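Local coordinates for inositol monophosphatase family protein (Staphylococcus aureus subsp. aureus MSSA476, PDB 4I3Y) that probably hydrolyses inositol monophosphates to inositol and phosphate in a magnesium-dependent reaction that lithium inhibits, at residues D173-Q176 / D177-A181; S164-A167 / Q168-N171. All coordinates share one frame; numbering follows the deposited sequence.

Contact 1 of 2, residues D173-Q176 / D177-A181; sequences DTVQ and DLFDA
F179 packs against V175, one turn earlier in helix 172-181, and its side chain can be followed outward from the backbone. F179 CB lies 3.3 Å from Q176 O. With chi1 at -72°, F179 CG falls beside its own backbone N and 3.4 Å from V175 O, which sits over a face of the ring. Farther out, F179 CZ comes within 3.5 Å of V175 CG1, a methyl placed over the face but offset toward the rim. This is a CH-pi contact, 3.8 Å from V175 CG1 to the F179 ring centroid, between side chains that lie side by side. In the backbone, F179 N donates an almost straight bond to V175 O at 3.0 Å. A branched residue suits this place because one methyl can cover the ring while the other meets the preceding loop. Next door, the bent chain of Q176 crosses D180, bringing Q176 CG to 3.9 Å from D180 OD2. D173, in the first turn, would probably interact favourably with the helix dipole. The chemistry implies an amphipathic helix: V175, L178 and F179 are buried, whereas D173 and D180 are exposed.

Contact 2 of 2, residues S164-A167 / Q168-N171; sequences SFNA and QVMN
F165 with M170 and N166 with Q168 are local contacts around a type I beta turn, N166 to V169, reinforced by an Asx turn. The turn lies in the loop between strand 162-164 and helix 172-181, the first connection of a beta-alpha-beta crossover that returns to the parallel strand 184-185. A glycerol, probably from the crystallisation liquor, lies about 6 Å from the N166 side chain, and a bound magnesium ion is about 12 Å from that side chain.

The apolar part is a Met-aromatic contact. The two side chains cross at about a right angle, and the extended M170 chain brings M170 SD to 4.7 Å from the F165 ring centroid, in an oblique approach. The methyl M170 CE then reaches 3.9 Å from F165 CD1. Methionine suits the site because its long, flexible thioether can follow the ring. The F165 ring also meets Y185 edge-to-face and packs on I207 and helix 172-181. A167, at the second position of the turn, points its small methyl away from 168-171 and packs against F179 of the second subunit.

Asparagine suits the first position of the turn because its short amide can reach forward to the backbone N two residues on. In N166, CG stands anti to the backbone N (chi1 179°), which carries OD1 toward that N-H. On the same amide, N166 ND2 lies 3.8 Å from V169 CB. The side-chain amide planes of Q168 and N166 stand 78° apart. The oxygen N166 OD1 accepts from Q168 N at 2.9 Å, and this donor stands 40° out of the side-chain carbonyl plane.

Contact 2 precedes contact 1 along the chain, with centres about 10 Å apart. Residues 164-171 carry the polypeptide out of strand 162-164, in the five-stranded mixed sheet, and 173-181 lie in the following helix; strand 184-185 then completes the beta-alpha-beta unit. N171 makes the junction, its OD1 capping D173 N at the start of the helix. The two contacts share an apolar interior: V175 CG2 is 3.7 Å from M170 CB, and L178 CB is 3.8 Å from F165 CE2. Both also touch the second subunit, A167 packing on its F179 and Q176 on its L172, so loop and helix of this crossover both contribute to the dimer interface.

Contact 1 of 2, residues D173-Q176 / D177-A181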
loop_
_atom_site.group_PDB
_atom_site.type_symbol
_atom_site.label_atom_id
_atom_site.label_comp_id
_atom_site.label_asym_id
_atom_site.label_seq_id
_atom_site.Cartn_x
_atom_site.Cartn_y
_atom_site.Cartn_z
ATOM N N ASP A 173 9.645 9.293 19.718
ATOM C CA ASP A 173 10.989 9.772 19.445
ATOM C C ASP A 173 11.605 8.773 18.537
ATOM O O ASP A 173 12.281 9.134 17.606
ATOM C CB ASP A 173 11.871 9.793 20.690
ATOM C CG ASP A 173 11.957 11.131 21.312
ATOM O OD1 ASP A 173 10.987 11.919 21.221
ATOM O OD2 ASP A 173 13.015 11.384 21.919
ATOM N N THR A 174 11.395 7.502 18.841
ATOM C CA THR A 174 11.966 6.485 17.957
ATOM C C THR A 174 11.292 6.399 16.600
ATOM O O THR A 174 11.959 6.281 15.582
ATOM C CB THR A 174 12.386 5.134 18.634
ATOM O OG1 THR A 174 12.245 4.028 17.736
ATOM C CG2 THR A 174 11.788 4.861 19.956
ATOM N N VAL A 175 9.988 6.632 16.569
ATOM C CA VAL A 175 9.338 6.834 15.263
ATOM C C VAL A 175 9.998 7.987 14.467
ATOM O O VAL A 175 10.344 7.863 13.284
ATOM C CB VAL A 175 7.832 7.116 15.447
ATOM C CG1 VAL A 175 7.220 7.471 14.083
ATOM C CG2 VAL A 175 7.130 5.886 16.040
ATOM N N GLN A 176 10.179 9.125 15.123
ATOM C CA GLN A 176 10.864 10.264 14.479
ATOM C C GLN A 176 12.278 9.876 13.978
ATOM O O GLN A 176 12.673 10.195 12.823
ATOM C CB GLN A 176 10.844 11.490 15.403
ATOM C CG GLN A 176 11.316 12.816 14.744
ATOM C CD GLN A 176 10.438 13.290 13.594
ATOM O OE1 GLN A 176 10.852 13.244 12.438
ATOM N NE2 GLN A 176 9.247 13.739 13.888
ATOM N N ASP A 177 13.029 9.121 14.776
ATOM C CA ASP A 177 14.383 8.774 14.369
ATOM C C ASP A 177 14.381 7.878 13.141
ATOM O O ASP A 177 15.285 8.004 12.283
ATOM C CB ASP A 177 15.220 8.153 15.487
ATOM C CG ASP A 177 15.452 9.121 16.645
ATOM O OD1 ASP A 177 15.413 10.354 16.398
ATOM O OD2 ASP A 177 15.644 8.630 17.806
ATOM N N LEU A 178 13.382 6.993 13.048
ATOM C CA LEU A 178 13.263 6.088 11.887
ATOM C C LEU A 178 12.877 6.894 10.635
ATOM O O LEU A 178 13.438 6.674 9.544
ATOM C CB LEU A 178 12.219 4.997 12.198
ATOM C CG LEU A 178 12.586 3.971 13.291
ATOM C CD1 LEU A 178 11.370 3.172 13.753
ATOM C CD2 LEU A 178 13.620 3.024 12.729
ATOM N N PHE A 179 11.886 7.784 10.761
ATOM C CA PHE A 179 11.585 8.810 9.712
ATOM C C PHE A 179 12.837 9.561 9.203
ATOM O O PHE A 179 13.123 9.593 8.002
ATOM C CB PHE A 179 10.607 9.856 10.257
ATOM C CG PHE A 179 9.147 9.362 10.458
ATOM C CD1 PHE A 179 8.709 8.154 9.988
ATOM C CD2 PHE A 179 8.227 10.197 11.094
ATOM C CE1 PHE A 179 7.401 7.728 10.183
ATOM C CE2 PHE A 179 6.913 9.819 11.280
ATOM C CZ PHE A 179 6.479 8.555 10.812
ATOM N N ASP A 180 13.576 10.216 10.103
ATOM C CA ASP A 180 14.764 10.997 9.691
ATOM C C ASP A 180 15.860 10.177 8.988
ATOM O O ASP A 180 16.494 10.682 8.077
ATOM C CB ASP A 180 15.425 11.720 10.882
ATOM C CG ASP A 180 14.481 12.675 11.602
ATOM O OD1 ASP A 180 13.473 13.102 10.996
ATOM O OD2 ASP A 180 14.735 12.969 12.802
ATOM N N ALA A 181 16.103 8.945 9.424
ATOM C CA ALA A 181 17.204 8.161 8.878
ATOM C C ALA A 181 16.867 7.385 7.599
ATOM O O ALA A 181 17.764 6.881 6.971
ATOM C CB ALA A 181 17.717 7.199 9.915
#

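Contact 2 of 2, residues S164-A167 / Q168-N171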
loop_
_atom_site.group_PDB
_atom_site.type_symbol
_atom_site.label_atom_id
_atom_site.label_comp_id
_atom_site.label_asym_id
_atom_site.label_seq_id
_atom_site.Cartn_x
_atom_site.Cartn_y
_atom_site.Cartn_z
ATOM N N SER A 164 8.989 0.490 6.738
ATOM C CA SER A 164 7.621 0.208 7.081
ATOM C C SER A 164 7.543 -0.364 8.494
ATOM O O SER A 164 8.354 -1.244 8.902
ATOM C CB SER A 164 7.122 -0.811 6.044
ATOM O OG SER A 164 6.103 -1.652 6.512
ATOM N N PHE A 165 6.569 0.120 9.260
ATOM C CA PHE A 165 6.390 -0.333 10.635
ATOM C C PHE A 165 5.115 0.316 11.127
ATOM O O PHE A 165 4.599 1.265 10.471
ATOM C CB PHE A 165 7.593 0.054 11.542
ATOM C CG PHE A 165 7.874 1.549 11.597
ATOM C CD1 PHE A 165 7.255 2.360 12.557
ATOM C CD2 PHE A 165 8.782 2.132 10.723
ATOM C CE1 PHE A 165 7.503 3.733 12.612
ATOM C CE2 PHE A 165 9.043 3.509 10.767
ATOM C CZ PHE A 165 8.375 4.309 11.696
ATOM N N ASN A 166 4.593 -0.216 12.240
ATOM C CA ASN A 166 3.381 0.323 12.882
ATOM C C ASN A 166 3.845 1.445 13.807
ATOM O O ASN A 166 4.439 1.213 14.872
ATOM C CB ASN A 166 2.615 -0.783 13.624
ATOM C CG ASN A 166 1.361 -0.272 14.340
ATOM O OD1 ASN A 166 1.055 0.916 14.341
ATOM N ND2 ASN A 166 0.626 -1.186 14.944
ATOM N N ALA A 167 3.598 2.671 13.369
ATOM C CA ALA A 167 4.085 3.859 14.095
ATOM C C ALA A 167 3.195 4.155 15.337
ATOM O O ALA A 167 3.475 5.103 16.105
ATOM C CB ALA A 167 4.088 5.051 13.159
ATOM N N GLN A 168 2.117 3.391 15.519
ATOM C CA GLN A 168 1.136 3.718 16.581
ATOM C C GLN A 168 1.480 2.987 17.838
ATOM O O GLN A 168 0.888 3.214 18.866
ATOM C CB GLN A 168 -0.290 3.314 16.217
ATOM C CG GLN A 168 -0.731 3.775 14.858
ATOM C CD GLN A 168 -2.188 3.481 14.582
ATOM O OE1 GLN A 168 -2.550 3.048 13.499
ATOM N NE2 GLN A 168 -3.012 3.688 15.569
ATOM N N VAL A 169 2.481 2.134 17.748
ATOM C CA VAL A 169 2.753 1.186 18.758
ATOM C C VAL A 169 4.141 1.420 19.364
ATOM O O VAL A 169 4.603 0.641 20.171
ATOM C CB VAL A 169 2.518 -0.230 18.109
ATOM C CG1 VAL A 169 3.731 -1.131 18.185
ATOM C CG2 VAL A 169 1.241 -0.838 18.657
ATOM N N MET A 170 4.787 2.516 18.976
ATOM C CA MET A 170 6.130 2.792 19.341
ATOM C C MET A 170 6.228 4.168 19.972
ATOM O O MET A 170 5.391 5.056 19.748
ATOM C CB MET A 170 7.038 2.821 18.117
ATOM C CG MET A 170 7.595 1.512 17.612
ATOM S SD MET A 170 8.696 2.014 16.236
ATOM C CE MET A 170 8.822 0.393 15.511
ATOM N N ASN A 171 7.309 4.349 20.723
ATOM C CA ASN A 171 7.613 5.645 21.282
ATOM C C ASN A 171 7.834 6.618 20.120
ATOM O O ASN A 171 8.566 6.310 19.141
ATOM C CB ASN A 171 8.904 5.461 22.081
ATOM C CG ASN A 171 9.805 6.653 22.026
ATOM O OD1 ASN A 171 9.400 7.787 22.267
ATOM N ND2 ASN A 171 11.074 6.393 21.744
#